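Local coordinates for protein beta-2-microglobulin (Ctenopharyngodon idella, PDB 5H5Z) that forms the light chain of MHC class I, pairing with the class I antigen chain in a complex that presents peptides to the immune system, at residues 3-8 with 81-86; 8-12 with 90-94; 34-40 with 63-69. The protein carries 1 engineered substitution. All blocks are in the same frame, centred on the assembly; numbering follows the deposited sequence.

Contact 1. Residues 3-8 with 81-86; sequences VSSPKI and CRVKHM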
loop_
_atom_site.group_PDB
_atom_site.type_symbol
_atom_site.label_atom_id
_atom_site.label_comp_id
_atom_site.label_asym_id
_atom_site.label_seq_id
_atom_site.Cartn_x
_atom_site.Cartn_y
_atom_site.Cartn_z
ATOM N N VAL B 3 -3.278 -14.760 13.589
ATOM C CA VAL B 3 -3.938 -14.299 12.372
ATOM C C VAL B 3 -4.374 -12.844 12.539
ATOM O O VAL B 3 -4.876 -12.458 13.596
ATOM C CB VAL B 3 -5.164 -15.171 12.009
ATOM C CG1 VAL B 3 -5.859 -14.646 10.759
ATOM C CG2 VAL B 3 -4.752 -16.620 11.802
ATOM N N SER B 4 -4.150 -12.042 11.500
ATOM C CA SER B 4 -4.737 -10.712 11.392
ATOM C C SER B 4 -5.710 -10.747 10.228
ATOM O O SER B 4 -5.299 -10.908 9.079
ATOM C CB SER B 4 -3.662 -9.647 11.151
ATOM O OG SER B 4 -2.883 -9.431 12.313
ATOM N N SER B 5 -6.999 -10.624 10.531
ATOM C CA SER B 5 -8.040 -10.675 9.507
ATOM C C SER B 5 -8.111 -9.363 8.734
ATOM O O SER B 5 -7.959 -8.295 9.321
ATOM C CB SER B 5 -9.392 -11.015 10.133
ATOM O OG SER B 5 -9.364 -12.333 10.653
ATOM N N PRO B 6 -8.341 -9.444 7.411
ATOM C CA PRO B 6 -8.259 -8.259 6.553
ATOM C C PRO B 6 -9.310 -7.186 6.814
ATOM O O PRO B 6 -10.476 -7.499 7.113
ATOM C CB PRO B 6 -8.443 -8.835 5.142
ATOM C CG PRO B 6 -9.170 -10.123 5.343
ATOM C CD PRO B 6 -8.629 -10.664 6.632
ATOM N N LYS B 7 -8.879 -5.931 6.720
ATOM C CA LYS B 7 -9.801 -4.818 6.530
ATOM C C LYS B 7 -10.134 -4.820 5.044
ATOM O O LYS B 7 -9.242 -4.987 4.204
ATOM C CB LYS B 7 -9.165 -3.488 6.938
ATOM C CG LYS B 7 -10.139 -2.314 6.951
ATOM C CD LYS B 7 -9.428 -0.970 6.962
ATOM C CE LYS B 7 -8.980 -0.553 8.353
ATOM N NZ LYS B 7 -7.988 0.558 8.264
ATOM N N ILE B 8 -11.417 -4.671 4.728
ATOM C CA ILE B 8 -11.901 -4.753 3.351
ATOM C C ILE B 8 -12.718 -3.517 3.025
ATOM O O ILE B 8 -13.750 -3.256 3.653
ATOM C CB ILE B 8 -12.785 -6.001 3.125
ATOM C CG1 ILE B 8 -12.056 -7.269 3.583
ATOM C CG2 ILE B 8 -13.198 -6.100 1.659
ATOM C CD1 ILE B 8 -12.953 -8.478 3.738
ATOM N N CYS B 81 -17.133 -7.341 -3.293
ATOM C CA CYS B 81 -15.799 -7.909 -3.221
ATOM C C CYS B 81 -15.844 -9.054 -2.222
ATOM O O CYS B 81 -16.256 -8.866 -1.070
ATOM C CB CYS B 81 -14.788 -6.840 -2.792
ATOM S SG CYS B 81 -13.089 -7.417 -2.586
ATOM N N ARG B 82 -15.453 -10.241 -2.683
ATOM C CA ARG B 82 -15.413 -11.430 -1.841
ATOM C C ARG B 82 -13.979 -11.787 -1.495
ATOM O O ARG B 82 -13.146 -12.019 -2.378
ATOM C CB ARG B 82 -16.115 -12.616 -2.509
ATOM C CG ARG B 82 -16.059 -13.906 -1.695
ATOM C CD ARG B 82 -17.064 -14.932 -2.186
ATOM N NE ARG B 82 -16.813 -15.343 -3.564
ATOM C CZ ARG B 82 -17.763 -15.659 -4.443
ATOM N NH1 ARG B 82 -19.048 -15.603 -4.105
ATOM N NH2 ARG B 82 -17.427 -16.024 -5.674
ATOM N N VAL B 83 -13.701 -11.818 -0.197
ATOM C CA VAL B 83 -12.357 -12.081 0.304
ATOM C C VAL B 83 -12.334 -13.363 1.138
ATOM O O VAL B 83 -13.150 -13.541 2.049
ATOM C CB VAL B 83 -11.829 -10.891 1.134
ATOM C CG1 VAL B 83 -10.416 -11.155 1.632
ATOM C CG2 VAL B 83 -11.872 -9.599 0.322
ATOM N N LYS B 84 -11.402 -14.255 0.805
ATOM C CA LYS B 84 -11.214 -15.504 1.535
ATOM C C LYS B 84 -9.811 -15.577 2.136
ATOM O O LYS B 84 -8.818 -15.737 1.418
ATOM C CB LYS B 84 -11.499 -16.713 0.633
ATOM C CG LYS B 84 -12.923 -16.747 0.096
ATOM C CD LYS B 84 -13.163 -17.924 -0.833
ATOM C CE LYS B 84 -14.551 -17.835 -1.453
ATOM N NZ LYS B 84 -14.880 -19.050 -2.247
ATOM N N HIS B 85 -9.749 -15.443 3.459
ATOM C CA HIS B 85 -8.493 -15.467 4.208
ATOM C C HIS B 85 -8.585 -16.552 5.270
ATOM O O HIS B 85 -9.569 -16.611 6.014
ATOM C CB HIS B 85 -8.245 -14.105 4.856
ATOM C CG HIS B 85 -6.911 -13.975 5.523
ATOM N ND1 HIS B 85 -6.775 -13.705 6.867
ATOM C CD2 HIS B 85 -5.653 -14.059 5.028
ATOM C CE1 HIS B 85 -5.493 -13.633 7.174
ATOM N NE2 HIS B 85 -4.790 -13.845 6.075
ATOM N N MET B 86 -7.560 -17.401 5.341
ATOM C CA MET B 86 -7.602 -18.616 6.159
ATOM C C MET B 86 -8.860 -19.405 5.784
ATOM O O MET B 86 -9.006 -19.811 4.630
ATOM C CB MET B 86 -7.560 -18.285 7.660
ATOM C CG MET B 86 -6.395 -17.405 8.085
ATOM S SD MET B 86 -4.797 -18.206 7.850
ATOM C CE MET B 86 -4.808 -19.432 9.160
HETATM O O HOH W 1 -9.033 -13.930 8.354
#
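Ile8 and Val83 meet tip to tip between the two sheets of the immunoglobulin C1-set sandwich. Ile8 lies near the start of strand 7-12 of one sheet, and Val83 lies on strand 79-85 of the other. The segments run in opposite directions, and no direct hydrogen bond joins them.

The apolar contacts form a row. Ile8 CD1 lies 3.7 Å from Val83 CB. The other branch of the isoleucine, Ile8 CG2, lies 4.4 Å from Cys81 SG, the sulfur bonded to Cys26. Pro6 CG touches Val83 CG1 at 4.0 Å as the two side chains slide past each other. At the outer end Val3 CG2 meets the methyl CE of Met86 at 3.9 Å.

The His85 ring fills the middle. Its CG is anti to the backbone N (chi1 -174°), which carries the ring toward the N-terminal segment. Pro6 CD approaches His85 ND1 obliquely at 3.6 Å. Ser4 O lies 3.3 Å from His85 CE1, and Val3 CG1 lies 3.7 Å from the same His85 CE1.

The polar contacts run through both ring nitrogens. NE2 is hydrogen-bonded to Pro33 O, outside the two segments. Replacing His85 by an alanine is likely to open a gap beside Pro6 and Val3 and leave Pro33 O without this partner. On the ND1 side, a water in the ring plane sits 2.7 Å from His85 ND1 and also hydrogen-bonds Ser5 OG.

Contact 2. Residues 8-12 with 90-94; sequences IQVYS and KTIVW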
loop_
_atom_site.group_PDB
_atom_site.type_symbol
_atom_site.label_atom_id
_atom_site.label_comp_id
_atom_site.label_asym_id
_atom_site.label_seq_id
_atom_site.Cartn_x
_atom_site.Cartn_y
_atom_site.Cartn_z
ATOM N N ILE B 8 -11.417 -4.671 4.728
ATOM C CA ILE B 8 -11.901 -4.753 3.351
ATOM C C ILE B 8 -12.718 -3.517 3.025
ATOM O O ILE B 8 -13.750 -3.256 3.653
ATOM C CB ILE B 8 -12.785 -6.001 3.125
ATOM C CG1 ILE B 8 -12.056 -7.269 3.583
ATOM C CG2 ILE B 8 -13.198 -6.100 1.659
ATOM C CD1 ILE B 8 -12.953 -8.478 3.738
ATOM N N GLN B 9 -12.254 -2.759 2.041
ATOM C CA GLN B 9 -12.906 -1.517 1.660
ATOM C C GLN B 9 -13.173 -1.521 0.167
ATOM O O GLN B 9 -12.258 -1.730 -0.644
ATOM C CB GLN B 9 -12.068 -0.309 2.081
ATOM C CG GLN B 9 -11.934 -0.171 3.593
ATOM C CD GLN B 9 -10.991 0.937 4.010
ATOM O OE1 GLN B 9 -11.423 2.019 4.410
ATOM N NE2 GLN B 9 -9.700 0.674 3.921
ATOM N N VAL B 10 -14.439 -1.291 -0.177
ATOM C CA VAL B 10 -14.917 -1.372 -1.556
ATOM C C VAL B 10 -15.463 -0.012 -1.964
ATOM O O VAL B 10 -16.338 0.544 -1.291
ATOM C CB VAL B 10 -16.006 -2.464 -1.718
ATOM C CG1 VAL B 10 -16.311 -2.714 -3.192
ATOM C CG2 VAL B 10 -15.565 -3.755 -1.053
ATOM N N TYR B 11 -14.925 0.523 -3.055
ATOM C CA TYR B 11 -15.240 1.875 -3.504
ATOM C C TYR B 11 -14.946 2.018 -4.990
ATOM O O TYR B 11 -14.363 1.128 -5.611
ATOM C CB TYR B 11 -14.446 2.916 -2.693
ATOM C CG TYR B 11 -12.953 2.654 -2.608
ATOM C CD1 TYR B 11 -12.435 1.740 -1.689
ATOM C CD2 TYR B 11 -12.056 3.335 -3.437
ATOM C CE1 TYR B 11 -11.071 1.498 -1.608
ATOM C CE2 TYR B 11 -10.686 3.108 -3.360
ATOM C CZ TYR B 11 -10.200 2.185 -2.445
ATOM O OH TYR B 11 -8.852 1.939 -2.348
ATOM N N SER B 12 -15.359 3.140 -5.557
ATOM C CA SER B 12 -15.071 3.439 -6.954
ATOM C C SER B 12 -14.076 4.593 -7.054
ATOM O O SER B 12 -14.001 5.437 -6.153
ATOM C CB SER B 12 -16.364 3.764 -7.697
ATOM O OG SER B 12 -17.127 4.691 -6.947
ATOM N N LYS B 90 -15.683 -13.544 3.428
ATOM C CA LYS B 90 -16.455 -12.311 3.572
ATOM C C LYS B 90 -16.803 -11.700 2.220
ATOM O O LYS B 90 -16.010 -11.763 1.283
ATOM C CB LYS B 90 -15.706 -11.296 4.441
ATOM C CG LYS B 90 -15.256 -11.841 5.789
ATOM C CD LYS B 90 -15.251 -10.760 6.859
ATOM C CE LYS B 90 -14.662 -11.261 8.171
ATOM N NZ LYS B 90 -15.261 -12.531 8.675
ATOM N N THR B 91 -17.998 -11.125 2.131
ATOM C CA THR B 91 -18.426 -10.408 0.933
ATOM C C THR B 91 -18.904 -9.021 1.333
ATOM O O THR B 91 -19.799 -8.886 2.162
ATOM C CB THR B 91 -19.541 -11.168 0.185
ATOM O OG1 THR B 91 -19.039 -12.434 -0.248
ATOM C CG2 THR B 91 -20.027 -10.383 -1.038
ATOM N N ILE B 92 -18.290 -7.997 0.747
ATOM C CA ILE B 92 -18.662 -6.611 1.024
ATOM C C ILE B 92 -19.269 -5.995 -0.235
ATOM O O ILE B 92 -18.624 -5.951 -1.281
ATOM C CB ILE B 92 -17.443 -5.790 1.518
ATOM C CG1 ILE B 92 -16.736 -6.494 2.688
ATOM C CG2 ILE B 92 -17.838 -4.364 1.891
ATOM C CD1 ILE B 92 -17.550 -6.605 3.963
ATOM N N VAL B 93 -20.516 -5.541 -0.124
ATOM C CA VAL B 93 -21.233 -4.912 -1.233
ATOM C C VAL B 93 -20.772 -3.464 -1.402
ATOM O O VAL B 93 -20.632 -2.728 -0.423
ATOM C CB VAL B 93 -22.766 -4.970 -1.012
ATOM C CG1 VAL B 93 -23.519 -4.167 -2.070
ATOM C CG2 VAL B 93 -23.249 -6.414 -1.001
ATOM N N TRP B 94 -20.537 -3.066 -2.648
ATOM C CA TRP B 94 -20.173 -1.690 -2.977
ATOM C C TRP B 94 -21.320 -0.711 -2.722
ATOM O O TRP B 94 -22.425 -0.898 -3.221
ATOM C CB TRP B 94 -19.733 -1.599 -4.433
ATOM C CG TRP B 94 -19.488 -0.203 -4.890
ATOM C CD1 TRP B 94 -18.521 0.649 -4.442
ATOM C CD2 TRP B 94 -20.220 0.507 -5.892
ATOM N NE1 TRP B 94 -18.608 1.852 -5.100
ATOM C CE2 TRP B 94 -19.639 1.791 -5.999
ATOM C CE3 TRP B 94 -21.311 0.184 -6.710
ATOM C CZ2 TRP B 94 -20.113 2.757 -6.894
ATOM C CZ3 TRP B 94 -21.784 1.143 -7.598
ATOM C CH2 TRP B 94 -21.181 2.414 -7.685
HETATM O O HOH W 2 -17.693 4.479 -4.206
#
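Val10 and Trp94 cross at an angle, with Val10 CG1 3.8 Å from Trp94 CB. With chi1 at 174° the indole swings away from its own backbone N toward Tyr11 and Ser12, and the five-membered ring turns its rim to the other segment. Trp94 CD1 lies 3.6 Å from Tyr11 CA, which sits at the ring edge near its plane. Val10 O is at the same edge. Farther along the ring, Trp94 CZ2 comes within 3.6 Å of Ser12 OG.

One water joins the indole N-H to the backbone N-H of Ser12. It accepts from Trp94 NE1 at 2.9 Å and from Ser12 N at 3.0 Å, so both N-H groups are satisfied by a single oxygen. Ser12 OG itself is hydrogen-bonded to Tyr14 O.

The aliphatic side chains also meet obliquely. Val10 turns its second methyl, CG2, to Ile92 CG2 at 3.8 Å. Ile92 uses its other branch for Ile8, with Ile92 CG1 3.7 Å from Ile8 CG2. Ile8 CD1 reaches Lys90 CB, but the rest of the lysine leads away.

The axes of the short segments 8-12 and 90-93 approach to 7.4 Å, at 30°. This is the face-to-face packing of an immunoglobulin sandwich, made by the edge strands 7-12 and 88-93. Strand 22-31 lies beside the first and strand 79-85 beside the second. Phe71 meets the Trp94 ring edge-to-face. On the other side of strand 7-12, Tyr11 OH hydrogen-bonds Pro228 O of the MHC class I antigen chain.

Contact 3. Residues 34-40 with 63-69; sequences PDISIEL and FHLTKSV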
loop_
_atom_site.group_PDB
_atom_site.type_symbol
_atom_site.label_atom_id
_atom_site.label_comp_id
_atom_site.label_asym_id
_atom_site.label_seq_id
_atom_site.Cartn_x
_atom_site.Cartn_y
_atom_site.Cartn_z
ATOM N N PRO B 34 -0.066 -13.993 4.432
ATOM C CA PRO B 34 -0.288 -13.358 3.121
ATOM C C PRO B 34 -1.229 -14.071 2.151
ATOM O O PRO B 34 -1.830 -13.405 1.303
ATOM C CB PRO B 34 1.120 -13.277 2.524
ATOM C CG PRO B 34 1.884 -14.369 3.192
ATOM C CD PRO B 34 1.324 -14.466 4.581
ATOM N N ASP B 35 -1.351 -15.395 2.254
ATOM C CA ASP B 35 -2.210 -16.153 1.346
ATOM C C ASP B 35 -3.657 -15.703 1.469
ATOM O O ASP B 35 -4.228 -15.702 2.563
ATOM C CB ASP B 35 -2.103 -17.655 1.606
ATOM C CG ASP B 35 -2.188 -18.470 0.335
ATOM O OD1 ASP B 35 -3.268 -18.489 -0.296
ATOM O OD2 ASP B 35 -1.163 -19.077 -0.041
ATOM N N ILE B 36 -4.240 -15.314 0.339
ATOM C CA ILE B 36 -5.581 -14.730 0.323
ATOM C C ILE B 36 -6.218 -14.861 -1.065
ATOM O O ILE B 36 -5.514 -14.958 -2.077
ATOM C CB ILE B 36 -5.542 -13.248 0.784
ATOM C CG1 ILE B 36 -6.930 -12.761 1.227
ATOM C CG2 ILE B 36 -4.932 -12.345 -0.290
ATOM C CD1 ILE B 36 -6.884 -11.611 2.213
ATOM N N SER B 37 -7.549 -14.879 -1.091
ATOM C CA SER B 37 -8.325 -14.868 -2.323
ATOM C C SER B 37 -9.181 -13.608 -2.345
ATOM O O SER B 37 -9.940 -13.351 -1.400
ATOM C CB SER B 37 -9.225 -16.109 -2.391
ATOM O OG SER B 37 -10.046 -16.091 -3.547
ATOM N N ILE B 38 -9.052 -12.820 -3.412
ATOM C CA ILE B 38 -9.894 -11.638 -3.604
ATOM C C ILE B 38 -10.551 -11.713 -4.980
ATOM O O ILE B 38 -9.871 -11.934 -5.986
ATOM C CB ILE B 38 -9.094 -10.315 -3.486
ATOM C CG1 ILE B 38 -8.303 -10.253 -2.172
ATOM C CG2 ILE B 38 -10.030 -9.114 -3.612
ATOM C CD1 ILE B 38 -7.185 -9.229 -2.172
ATOM N N GLU B 39 -11.872 -11.545 -5.019
ATOM C CA GLU B 39 -12.614 -11.567 -6.274
ATOM C C GLU B 39 -13.627 -10.435 -6.304
ATOM O O GLU B 39 -14.293 -10.172 -5.306
ATOM C CB GLU B 39 -13.326 -12.911 -6.470
ATOM C CG GLU B 39 -12.411 -14.119 -6.668
ATOM C CD GLU B 39 -11.573 -14.072 -7.941
ATOM O OE1 GLU B 39 -11.778 -13.177 -8.788
ATOM O OE2 GLU B 39 -10.696 -14.946 -8.098
ATOM N N LEU B 40 -13.725 -9.749 -7.440
ATOM C CA LEU B 40 -14.774 -8.745 -7.622
ATOM C C LEU B 40 -15.968 -9.401 -8.305
ATOM O O LEU B 40 -15.795 -10.206 -9.226
ATOM C CB LEU B 40 -14.260 -7.549 -8.433
ATOM C CG LEU B 40 -13.090 -6.760 -7.833
ATOM C CD1 LEU B 40 -12.571 -5.723 -8.817
ATOM C CD2 LEU B 40 -13.485 -6.087 -6.526
ATOM N N PHE B 63 0.037 -7.147 5.517
ATOM C CA PHE B 63 -0.018 -7.114 4.057
ATOM C C PHE B 63 -1.196 -6.294 3.535
ATOM O O PHE B 63 -2.205 -6.128 4.220
ATOM C CB PHE B 63 -0.112 -8.544 3.513
ATOM C CG PHE B 63 1.088 -9.387 3.815
ATOM C CD1 PHE B 63 2.214 -9.312 3.009
ATOM C CD2 PHE B 63 1.096 -10.265 4.902
ATOM C CE1 PHE B 63 3.332 -10.093 3.277
ATOM C CE2 PHE B 63 2.212 -11.044 5.179
ATOM C CZ PHE B 63 3.332 -10.958 4.362
ATOM N N HIS B 64 -1.062 -5.782 2.316
ATOM C CA HIS B 64 -2.166 -5.103 1.648
ATOM C C HIS B 64 -2.171 -5.442 0.163
ATOM O O HIS B 64 -1.111 -5.644 -0.446
ATOM C CB HIS B 64 -2.132 -3.587 1.884
ATOM C CG HIS B 64 -0.927 -2.904 1.306
ATOM N ND1 HIS B 64 -0.969 -2.192 0.128
ATOM C CD2 HIS B 64 0.349 -2.823 1.751
ATOM C CE1 HIS B 64 0.231 -1.702 -0.130
ATOM N NE2 HIS B 64 1.049 -2.071 0.839
ATOM N N LEU B 65 -3.370 -5.548 -0.397
ATOM C CA LEU B 65 -3.555 -5.783 -1.822
ATOM C C LEU B 65 -4.702 -4.941 -2.340
ATOM O O LEU B 65 -5.642 -4.636 -1.608
ATOM C CB LEU B 65 -3.868 -7.255 -2.099
ATOM C CG LEU B 65 -2.781 -8.300 -1.858
ATOM C CD1 LEU B 65 -3.402 -9.683 -1.823
ATOM C CD2 LEU B 65 -1.684 -8.231 -2.921
ATOM N N THR B 66 -4.619 -4.572 -3.610
ATOM C CA THR B 66 -5.707 -3.872 -4.273
ATOM C C THR B 66 -6.161 -4.677 -5.486
ATOM O O THR B 66 -5.353 -5.036 -6.340
ATOM C CB THR B 66 -5.292 -2.446 -4.689
ATOM O OG1 THR B 66 -4.830 -1.728 -3.539
ATOM C CG2 THR B 66 -6.468 -1.695 -5.303
ATOM N N LYS B 67 -7.454 -4.986 -5.536
ATOM C CA LYS B 67 -8.051 -5.555 -6.736
ATOM C C LYS B 67 -8.960 -4.515 -7.362
ATOM O O LYS B 67 -9.694 -3.828 -6.656
ATOM C CB LYS B 67 -8.831 -6.825 -6.425
ATOM C CG LYS B 67 -9.145 -7.639 -7.666
ATOM C CD LYS B 67 -8.931 -9.108 -7.380
ATOM C CE LYS B 67 -8.713 -9.909 -8.643
ATOM N NZ LYS B 67 -8.505 -11.343 -8.304
ATOM N N SER B 68 -8.893 -4.391 -8.685
ATOM C CA SER B 68 -9.684 -3.394 -9.401
ATOM C C SER B 68 -10.070 -3.896 -10.785
ATOM O O SER B 68 -9.424 -4.790 -11.331
ATOM C CB SER B 68 -8.919 -2.066 -9.505
ATOM O OG SER B 68 -7.702 -2.214 -10.227
ATOM N N VAL B 69 -11.146 -3.333 -11.331
ATOM C CA VAL B 69 -11.582 -3.623 -12.693
ATOM C C VAL B 69 -12.458 -2.478 -13.191
ATOM O O VAL B 69 -13.090 -1.778 -12.389
ATOM C CB VAL B 69 -12.334 -4.979 -12.794
ATOM C CG1 VAL B 69 -13.705 -4.913 -12.128
ATOM C CG2 VAL B 69 -12.457 -5.430 -14.244
HETATM O O HOH W 3 -9.621 -12.425 -10.523
#
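Pro34 lies over one face of Phe63 at the tightly packed end of this contact. Its CB stands 3.6 Å from the centroid of the Phe63 ring, 12° off the ring normal, which makes a CH-pi contact. Leu65 CD1 comes next. It is pressed against Ile36 CG2 at 3.4 Å, tighter than usual for two carbons, and also touches Ile38 CD1. These residues are buried.

Strands 36-42 and 63-71 belong to opposite sheets of the immunoglobulin sandwich, so the packing fills its interior. The short segments 36-40 and 63-69 run 23° from parallel. Toward the far end Leu40 CD1 meets Val69 CG1 at 3.6 Å, with Cys26 of the disulfide beside Leu40.

The polar, partly exposed side belongs to Lys67 and Glu39. The lysine chain lies along Ile38, and Lys67 CB lies 3.8 Å from Ile38 CG2. Lys67 NZ donates to Ile38 O at 2.8 Å, with a C=O...N angle of 157° and the nitrogen tilted from the carbonyl plane. The salt bridge to Glu39 is long and loose, with 3.8 Å between Lys67 NZ and Glu39 OE1. A water donates to that carboxylate oxygen and accepts from Lys67 NZ.

In the fold
All three contacts cross between the two sheets of one immunoglobulin domain. Contacts 1 and 2 share Ile8 and strand 7-12, and their centres are 11 Å apart. Strands 79-85 and 88-93 are neighbours in the second sheet, where Val83 probably hydrogen-bonds Lys90. Contact 3 lies 9 Å from contact 1, centre to centre. Its strand 36-42 flanks the other side of strand 79-85. Along the chain, contact 3 is nested within the loops closed by both others, while contacts 1 and 2 cross. The first strand thus packs against the last two, and the middle of the chain supplies the neighbouring pair. The sheet holding strands 7-12 and 63-71 also contacts the MHC class I antigen chain.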